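Flagellar biosynthesis protein flhF (Bacillus subtilis, PDB 2PX0) binds GTP as an SRP-family GTPase and is necessary for flagellar biosynthesis, possibly taking part in translocation of the flagellum. Local coordinates at residues A138-D143 with D184-D189; P163-Y168 with E178-Y183. All coordinates share one frame; numbering follows the deposited sequence.

Contacts 1 and 2 lie side by side in the GTPase domain, their centres about 7 Å apart, with contact 2 nested along the chain inside the loop that contact 1 closes. Contact 1 pairs strands 137-141 and 185-189; contact 2 lies beyond strand 137-141, where the run 163-168 meets the end of helix 170-179. A backbone contact, probably a hydrogen bond, joins Phe-139 N to Pro-163 O (2.7 Å), and side-chain packing sets Ala-138 CB 3.7 Å from Phe-180 CD1. Contact 1 reaches the nucleotide site, the Asp-189 side chain being about 4 Å from the magnesium ion. Contact 2 is farther off, its Leu-164 side chain about 11 Å from the metal.

Contact 1: residues A138-D143 with D184-D189; sequences AFITTD and DHVFVD
Val-186 holds CG1 trans to its own amide nitrogen (chi1 -169°), which turns that methyl to Ile-140, whose extended CG1-CD1 arm (chi2 -177°) brings CD1 to 3.5 Å from Val-186 CG1. The two branches belong to neighbouring parallel strands, 137-141 and 185-189, in the central sheet of the SRP-type P-loop GTPase fold. Ala-138, Ile-140, Val-186 and Val-188 share one face of the sheet, where Phe-173 of helix 170-179 lies against Ile-140 and Val-188. Ile-140 CB also sits 3.9 Å from Val-188 CG2, so this side chain touches valines at two positions of the adjacent strand.

Phe-139, Phe-187, Thr-141 and Asp-189 occupy the other face. The rim atom CE1 of Phe-139 meets Phe-187 CB at 3.9 Å, making this a contact of ring against methylene rather than a ring stack; Leu-122 of helix 118-132 touches both phenylalanines. The backbones bond in parallel fashion around Phe-187, its N donating to Ala-138 O (2.9 Å) and its O accepting from Ile-140 N (3.2 Å), the second donor standing above the carbonyl plane. The next bond, Asp-189 N to Ile-140 O, is straighter at hydrogen, 164°.

The C-terminal ends of the strands lead to the nucleotide site: Asp-143 touches the bound GTP analogue, and Asp-189, a GTP-site residue by similarity, hydrogen-bonds through OD2 to Thr-119 of the P-loop. Asp-143 OD2 and Asp-189 OD2 remain 5.5 Å apart, and Thr-142 N makes a weak bond, 3.2 Å long, to Asp-189 O.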
ATOM      1  N   ALA A 138     -25.894  10.732   4.338  1.00 61.28           N
ATOM      2  CA  ALA A 138     -26.282  10.308   3.001  1.00 59.72           C
ATOM      3  C   ALA A 138     -25.017   9.777   2.330  1.00 58.48           C
ATOM      4  O   ALA A 138     -23.906  10.112   2.742  1.00 57.65           O
ATOM      5  CB  ALA A 138     -26.836  11.480   2.219  1.00 59.84           C
ATOM      6  N   PHE A 139     -25.182   8.944   1.309  1.00 56.27           N
ATOM      7  CA  PHE A 139     -24.042   8.386   0.596  1.00 53.34           C
ATOM      8  C   PHE A 139     -24.157   8.629  -0.890  1.00 52.83           C
ATOM      9  O   PHE A 139     -25.219   8.971  -1.388  1.00 52.56           O
ATOM     10  CB  PHE A 139     -23.942   6.892   0.848  1.00 51.77           C
ATOM     11  CG  PHE A 139     -23.299   6.546   2.145  1.00 53.25           C
ATOM     12  CD1 PHE A 139     -21.924   6.712   2.320  1.00 55.54           C
ATOM     13  CD2 PHE A 139     -24.049   6.025   3.190  1.00 53.14           C
ATOM     14  CE1 PHE A 139     -21.301   6.358   3.525  1.00 54.75           C
ATOM     15  CE2 PHE A 139     -23.440   5.669   4.396  1.00 54.09           C
ATOM     16  CZ  PHE A 139     -22.063   5.835   4.565  1.00 54.30           C
ATOM     17  N   ILE A 140     -23.043   8.458  -1.588  1.00 53.66           N
ATOM     18  CA  ILE A 140     -22.974   8.627  -3.036  1.00 53.34           C
ATOM     19  C   ILE A 140     -21.723   7.915  -3.490  1.00 54.00           C
ATOM     20  O   ILE A 140     -20.676   8.040  -2.862  1.00 54.73           O
ATOM     21  CB  ILE A 140     -22.807  10.102  -3.453  1.00 53.78           C
ATOM     22  CG1 ILE A 140     -24.076  10.900  -3.156  1.00 52.88           C
ATOM     23  CG2 ILE A 140     -22.447  10.180  -4.932  1.00 52.34           C
ATOM     24  CD1 ILE A 140     -23.988  12.341  -3.601  1.00 53.00           C
ATOM     25  N   THR A 141     -21.814   7.167  -4.577  1.00 55.93           N
ATOM     26  CA  THR A 141     -20.629   6.487  -5.073  1.00 58.21           C
ATOM     27  C   THR A 141     -20.306   6.937  -6.486  1.00 59.43           C
ATOM     28  O   THR A 141     -21.170   7.414  -7.227  1.00 61.06           O
ATOM     29  CB  THR A 141     -20.796   4.980  -5.106  1.00 58.42           C
ATOM     30  OG1 THR A 141     -21.330   4.528  -3.858  1.00 60.35           O
ATOM     31  CG2 THR A 141     -19.447   4.328  -5.347  1.00 58.51           C
ATOM     32  N   THR A 142     -19.045   6.783  -6.849  1.00 59.62           N
ATOM     33  CA  THR A 142     -18.570   7.139  -8.169  1.00 59.96           C
ATOM     34  C   THR A 142     -17.804   5.919  -8.606  1.00 61.94           C
ATOM     35  O   THR A 142     -17.435   5.786  -9.773  1.00 62.79           O
ATOM     36  CB  THR A 142     -17.632   8.347  -8.107  1.00 58.05           C
ATOM     37  OG1 THR A 142     -18.420   9.529  -8.013  1.00 60.17           O
ATOM     38  CG2 THR A 142     -16.752   8.441  -9.334  1.00 58.69           C
ATOM     39  N   ASP A 143     -17.583   5.012  -7.661  1.00 63.08           N
ATOM     40  CA  ASP A 143     -16.836   3.815  -7.982  1.00 65.63           C
ATOM     41  C   ASP A 143     -17.645   2.844  -8.816  1.00 67.86           C
ATOM     42  O   ASP A 143     -18.242   1.894  -8.295  1.00 68.68           O
ATOM     43  CB  ASP A 143     -16.339   3.117  -6.724  1.00 63.58           C
ATOM     44  CG  ASP A 143     -15.411   1.971  -7.043  1.00 61.94           C
ATOM     45  OD1 ASP A 143     -15.833   1.061  -7.781  1.00 61.10           O
ATOM     46  OD2 ASP A 143     -14.260   1.981  -6.571  1.00 62.95           O
ATOM     47  N   ASP A 184     -27.518  16.705   5.986  1.00 69.32           N
ATOM     48  CA  ASP A 184     -26.405  17.432   6.573  1.00 69.57           C
ATOM     49  C   ASP A 184     -25.145  17.144   5.777  1.00 69.02           C
ATOM     50  O   ASP A 184     -24.639  17.992   5.039  1.00 68.84           O
ATOM     51  CB  ASP A 184     -26.170  17.007   8.021  1.00 69.85           C
ATOM     52  CG  ASP A 184     -27.359  17.282   8.908  1.00 71.57           C
ATOM     53  OD1 ASP A 184     -27.951  18.381   8.798  1.00 70.61           O
ATOM     54  OD2 ASP A 184     -27.698  16.400   9.724  1.00 73.47           O
ATOM     55  N   HIS A 185     -24.652  15.923   5.935  1.00 67.96           N
ATOM     56  CA  HIS A 185     -23.444  15.482   5.264  1.00 66.10           C
ATOM     57  C   HIS A 185     -23.716  14.377   4.256  1.00 65.35           C
ATOM     58  O   HIS A 185     -24.579  13.514   4.460  1.00 66.23           O
ATOM     59  CB  HIS A 185     -22.443  14.992   6.303  1.00 64.57           C
ATOM     60  CG  HIS A 185     -22.062  16.038   7.301  1.00 63.90           C
ATOM     61  ND1 HIS A 185     -21.479  15.736   8.512  1.00 64.63           N
ATOM     62  CD2 HIS A 185     -22.176  17.386   7.264  1.00 62.90           C
ATOM     63  CE1 HIS A 185     -21.253  16.852   9.180  1.00 63.37           C
ATOM     64  NE2 HIS A 185     -21.666  17.867   8.445  1.00 62.86           N
ATOM     65  N   VAL A 186     -22.971  14.413   3.161  1.00 63.14           N
ATOM     66  CA  VAL A 186     -23.101  13.415   2.117  1.00 60.74           C
ATOM     67  C   VAL A 186     -21.698  12.869   1.862  1.00 59.86           C
ATOM     68  O   VAL A 186     -20.814  13.577   1.372  1.00 59.31           O
ATOM     69  CB  VAL A 186     -23.645  14.036   0.839  1.00 60.02           C
ATOM     70  CG1 VAL A 186     -24.016  12.946  -0.139  1.00 60.81           C
ATOM     71  CG2 VAL A 186     -24.829  14.914   1.160  1.00 58.83           C
ATOM     72  N   PHE A 187     -21.492  11.607   2.211  1.00 58.61           N
ATOM     73  CA  PHE A 187     -20.192  10.985   2.027  1.00 56.65           C
ATOM     74  C   PHE A 187     -20.026  10.330   0.653  1.00 55.68           C
ATOM     75  O   PHE A 187     -20.677   9.327   0.334  1.00 52.80           O
ATOM     76  CB  PHE A 187     -19.946   9.980   3.156  1.00 55.96           C
ATOM     77  CG  PHE A 187     -19.932  10.607   4.525  1.00 56.12           C
ATOM     78  CD1 PHE A 187     -21.126  10.924   5.174  1.00 56.68           C
ATOM     79  CD2 PHE A 187     -18.727  10.945   5.141  1.00 55.89           C
ATOM     80  CE1 PHE A 187     -21.122  11.573   6.425  1.00 55.59           C
ATOM     81  CE2 PHE A 187     -18.717  11.595   6.391  1.00 56.98           C
ATOM     82  CZ  PHE A 187     -19.918  11.910   7.030  1.00 54.73           C
ATOM     83  N   VAL A 188     -19.157  10.932  -0.161  1.00 55.37           N
ATOM     84  CA  VAL A 188     -18.871  10.444  -1.508  1.00 53.72           C
ATOM     85  C   VAL A 188     -17.599   9.606  -1.561  1.00 52.08           C
ATOM     86  O   VAL A 188     -16.539  10.048  -1.125  1.00 52.15           O
ATOM     87  CB  VAL A 188     -18.703  11.600  -2.490  1.00 53.63           C
ATOM     88  CG1 VAL A 188     -18.494  11.051  -3.888  1.00 54.02           C
ATOM     89  CG2 VAL A 188     -19.910  12.502  -2.440  1.00 53.08           C
ATOM     90  N   ASP A 189     -17.722   8.401  -2.110  1.00 50.96           N
ATOM     91  CA  ASP A 189     -16.613   7.453  -2.249  1.00 51.61           C
ATOM     92  C   ASP A 189     -16.224   7.513  -3.729  1.00 50.82           C
ATOM     93  O   ASP A 189     -17.061   7.837  -4.573  1.00 51.74           O
ATOM     94  CB  ASP A 189     -17.105   6.048  -1.837  1.00 54.11           C
ATOM     95  CG  ASP A 189     -16.000   4.980  -1.840  1.00 55.34           C
ATOM     96  OD1 ASP A 189     -14.804   5.337  -1.810  1.00 55.87           O
ATOM     97  OD2 ASP A 189     -16.340   3.767  -1.854  1.00 53.03           O
TER

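Contact 2: residues P163-Y168 with E178-Y183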
ATOM      1  N   PRO A 163     -29.362   6.570   2.792  1.00 68.29           N
ATOM      2  CA  PRO A 163     -29.514   6.562   1.334  1.00 67.20           C
ATOM      3  C   PRO A 163     -28.199   6.572   0.558  1.00 66.53           C
ATOM      4  O   PRO A 163     -27.204   7.138   1.001  1.00 67.58           O
ATOM      5  CB  PRO A 163     -30.341   7.816   1.078  1.00 66.84           C
ATOM      6  CG  PRO A 163     -29.844   8.752   2.128  1.00 67.63           C
ATOM      7  CD  PRO A 163     -29.767   7.870   3.358  1.00 68.57           C
ATOM      8  N   LEU A 164     -28.210   5.946  -0.612  1.00 65.86           N
ATOM      9  CA  LEU A 164     -27.034   5.886  -1.469  1.00 64.76           C
ATOM     10  C   LEU A 164     -27.458   6.005  -2.932  1.00 64.53           C
ATOM     11  O   LEU A 164     -28.485   5.451  -3.335  1.00 64.09           O
ATOM     12  CB  LEU A 164     -26.294   4.567  -1.244  1.00 64.51           C
ATOM     13  CG  LEU A 164     -25.006   4.322  -2.033  1.00 64.95           C
ATOM     14  CD1 LEU A 164     -24.294   3.133  -1.430  1.00 66.19           C
ATOM     15  CD2 LEU A 164     -25.303   4.066  -3.502  1.00 64.32           C
ATOM     16  N   GLU A 165     -26.662   6.725  -3.719  1.00 63.98           N
ATOM     17  CA  GLU A 165     -26.944   6.919  -5.134  1.00 65.13           C
ATOM     18  C   GLU A 165     -25.697   6.697  -5.978  1.00 65.40           C
ATOM     19  O   GLU A 165     -24.710   7.404  -5.814  1.00 66.96           O
ATOM     20  CB  GLU A 165     -27.449   8.338  -5.384  1.00 65.97           C
ATOM     21  CG  GLU A 165     -28.761   8.693  -4.703  1.00 71.20           C
ATOM     22  CD  GLU A 165     -29.954   7.920  -5.259  1.00 75.43           C
ATOM     23  OE1 GLU A 165     -29.983   7.697  -6.498  1.00 77.27           O
ATOM     24  OE2 GLU A 165     -30.857   7.553  -4.462  1.00 73.83           O
ATOM     25  N   VAL A 166     -25.740   5.722  -6.879  1.00 65.20           N
ATOM     26  CA  VAL A 166     -24.604   5.461  -7.757  1.00 65.56           C
ATOM     27  C   VAL A 166     -24.603   6.511  -8.871  1.00 67.03           C
ATOM     28  O   VAL A 166     -25.658   7.026  -9.244  1.00 66.59           O
ATOM     29  CB  VAL A 166     -24.702   4.061  -8.395  1.00 65.00           C
ATOM     30  CG1 VAL A 166     -23.647   3.897  -9.473  1.00 64.83           C
ATOM     31  CG2 VAL A 166     -24.521   2.998  -7.328  1.00 65.41           C
ATOM     32  N   CYS A 167     -23.424   6.828  -9.400  1.00 67.81           N
ATOM     33  CA  CYS A 167     -23.331   7.816 -10.466  1.00 68.11           C
ATOM     34  C   CYS A 167     -22.291   7.442 -11.516  1.00 69.82           C
ATOM     35  O   CYS A 167     -21.138   7.150 -11.181  1.00 69.89           O
ATOM     36  CB  CYS A 167     -23.001   9.178  -9.869  1.00 67.30           C
ATOM     37  SG  CYS A 167     -24.123   9.662  -8.546  1.00 67.54           S
ATOM     38  N   TYR A 168     -22.703   7.443 -12.784  1.00 70.95           N
ATOM     39  CA  TYR A 168     -21.801   7.120 -13.891  1.00 71.05           C
ATOM     40  C   TYR A 168     -21.371   8.384 -14.636  1.00 73.15           C
ATOM     41  O   TYR A 168     -20.324   8.402 -15.285  1.00 74.90           O
ATOM     42  CB  TYR A 168     -22.469   6.161 -14.879  1.00 66.84           C
ATOM     43  CG  TYR A 168     -22.738   4.787 -14.329  1.00 62.92           C
ATOM     44  CD1 TYR A 168     -23.541   4.610 -13.203  1.00 61.50           C
ATOM     45  CD2 TYR A 168     -22.191   3.652 -14.936  1.00 60.62           C
ATOM     46  CE1 TYR A 168     -23.795   3.335 -12.692  1.00 60.12           C
ATOM     47  CE2 TYR A 168     -22.438   2.366 -14.429  1.00 57.67           C
ATOM     48  CZ  TYR A 168     -23.242   2.218 -13.308  1.00 57.16           C
ATOM     49  OH  TYR A 168     -23.503   0.968 -12.792  1.00 49.82           O
ATOM     50  N   GLU A 178     -27.667  17.107  -5.654  1.00 85.56           N
ATOM     51  CA  GLU A 178     -28.755  18.062  -5.463  1.00 88.06           C
ATOM     52  C   GLU A 178     -29.964  17.429  -4.788  1.00 86.63           C
ATOM     53  O   GLU A 178     -30.773  18.112  -4.157  1.00 85.22           O
ATOM     54  CB  GLU A 178     -29.157  18.662  -6.815  1.00 92.03           C
ATOM     55  CG  GLU A 178     -28.121  19.644  -7.380  1.00 95.87           C
ATOM     56  CD  GLU A 178     -28.323  19.939  -8.857  1.00 98.15           C
ATOM     57  OE1 GLU A 178     -29.441  20.365  -9.236  1.00 98.32           O
ATOM     58  OE2 GLU A 178     -27.356  19.741  -9.634  1.00 99.15           O
ATOM     59  N   LEU A 179     -30.078  16.116  -4.931  1.00 85.68           N
ATOM     60  CA  LEU A 179     -31.165  15.366  -4.327  1.00 83.86           C
ATOM     61  C   LEU A 179     -30.965  15.360  -2.813  1.00 83.02           C
ATOM     62  O   LEU A 179     -31.896  15.613  -2.047  1.00 82.28           O
ATOM     63  CB  LEU A 179     -31.152  13.940  -4.866  1.00 83.94           C
ATOM     64  CG  LEU A 179     -32.329  13.026  -4.535  1.00 84.39           C
ATOM     65  CD1 LEU A 179     -32.221  11.760  -5.381  1.00 84.99           C
ATOM     66  CD2 LEU A 179     -32.340  12.698  -3.053  1.00 85.10           C
ATOM     67  N   PHE A 180     -29.736  15.074  -2.395  1.00 81.89           N
ATOM     68  CA  PHE A 180     -29.389  15.036  -0.983  1.00 80.57           C
ATOM     69  C   PHE A 180     -29.163  16.421  -0.399  1.00 79.89           C
ATOM     70  O   PHE A 180     -28.675  16.563   0.728  1.00 78.72           O
ATOM     71  CB  PHE A 180     -28.138  14.192  -0.779  1.00 79.68           C
ATOM     72  CG  PHE A 180     -28.341  12.741  -1.072  1.00 78.56           C
ATOM     73  CD1 PHE A 180     -29.328  12.021  -0.409  1.00 77.65           C
ATOM     74  CD2 PHE A 180     -27.545  12.090  -2.002  1.00 77.26           C
ATOM     75  CE1 PHE A 180     -29.518  10.677  -0.668  1.00 76.72           C
ATOM     76  CE2 PHE A 180     -27.729  10.742  -2.267  1.00 77.13           C
ATOM     77  CZ  PHE A 180     -28.715  10.036  -1.600  1.00 76.17           C
ATOM     78  N   SER A 181     -29.521  17.437  -1.175  1.00 79.48           N
ATOM     79  CA  SER A 181     -29.371  18.824  -0.754  1.00 79.59           C
ATOM     80  C   SER A 181     -29.970  19.084   0.631  1.00 79.47           C
ATOM     81  O   SER A 181     -29.587  20.031   1.318  1.00 78.47           O
ATOM     82  CB  SER A 181     -30.043  19.747  -1.775  1.00 79.45           C
ATOM     83  OG  SER A 181     -31.428  19.461  -1.892  1.00 78.48           O
ATOM     84  N   GLU A 182     -30.904  18.234   1.042  1.00 79.56           N
ATOM     85  CA  GLU A 182     -31.565  18.395   2.330  1.00 78.93           C
ATOM     86  C   GLU A 182     -30.804  17.761   3.493  1.00 76.78           C
ATOM     87  O   GLU A 182     -31.055  18.087   4.655  1.00 75.56           O
ATOM     88  CB  GLU A 182     -32.973  17.796   2.258  1.00 82.86           C
ATOM     89  CG  GLU A 182     -33.883  18.401   1.178  1.00 88.47           C
ATOM     90  CD  GLU A 182     -34.351  19.817   1.505  1.00 90.99           C
ATOM     91  OE1 GLU A 182     -33.504  20.739   1.556  1.00 92.65           O
ATOM     92  OE2 GLU A 182     -35.570  20.008   1.711  1.00 91.93           O
ATOM     93  N   TYR A 183     -29.879  16.859   3.184  1.00 74.71           N
ATOM     94  CA  TYR A 183     -29.106  16.177   4.220  1.00 72.61           C
ATOM     95  C   TYR A 183     -27.941  17.003   4.761  1.00 71.01           C
ATOM     96  O   TYR A 183     -27.433  17.892   4.083  1.00 69.89           O
ATOM     97  CB  TYR A 183     -28.582  14.842   3.683  1.00 72.77           C
ATOM     98  CG  TYR A 183     -29.665  13.826   3.441  1.00 71.76           C
ATOM     99  CD1 TYR A 183     -30.604  14.014   2.436  1.00 71.60           C
ATOM    100  CD2 TYR A 183     -29.780  12.699   4.254  1.00 72.71           C
ATOM    101  CE1 TYR A 183     -31.637  13.114   2.248  1.00 73.02           C
ATOM    102  CE2 TYR A 183     -30.816  11.787   4.072  1.00 72.84           C
ATOM    103  CZ  TYR A 183     -31.741  12.005   3.071  1.00 73.21           C
ATOM    104  OH  TYR A 183     -32.791  11.133   2.900  1.00 74.80           O
TER
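Pro-163 overlaps the far end of the Phe-180 ring obliquely, its CG 3.4 Å from Phe-180 CE1 and its CB nearly as close to the same carbon. The two side chains run past one another in opposite directions, while Tyr-183 and the proline approach each other from opposite directions, Tyr-183 CE2 lying 3.7 Å from Pro-163 CG. One CG is thus touched by two aromatic rings. Glu-165 meets the same far end of the Phe-180 ring obliquely, at CE2 and CZ: with CG anti to the carbonyl carbon (chi1 -63°), the methylene CG, not the carboxylate, lies 3.3 Å from Phe-180 CE2, and a bend at chi2 then turns the carboxylate, whose plane stands 51° from the ring plane. No hydrogen bond crosses between the segments.

This is packing at the outer flank of the parallel sheet in the GTPase domain. Run 163-168 follows helix 149-157 and lies along strand 137-141, and Phe-180 is where the chain leaves helix 170-179 on its way to strand 185-189. Phe-180 also touches Ala-138 and Ile-140 of strand 137-141, so its ring is shared between strand and loop. Within its own segment, Leu-179 CD2 rests 4.0 Å above one face of the Phe-180 ring, offset to the rim, and Tyr-183 CE1 lies in plane at the edge. Replacing Phe-180 by alanine removes the ring that Pro-163 CB and Glu-165 CG pack on, and is likely to open a gap between helix end and loop. The turn after the helix is tied by Ser-181 OG, which donates to Glu-178 O at 2.7 Å, and by Tyr-183 N, bonded to Phe-180 O at 2.8 Å.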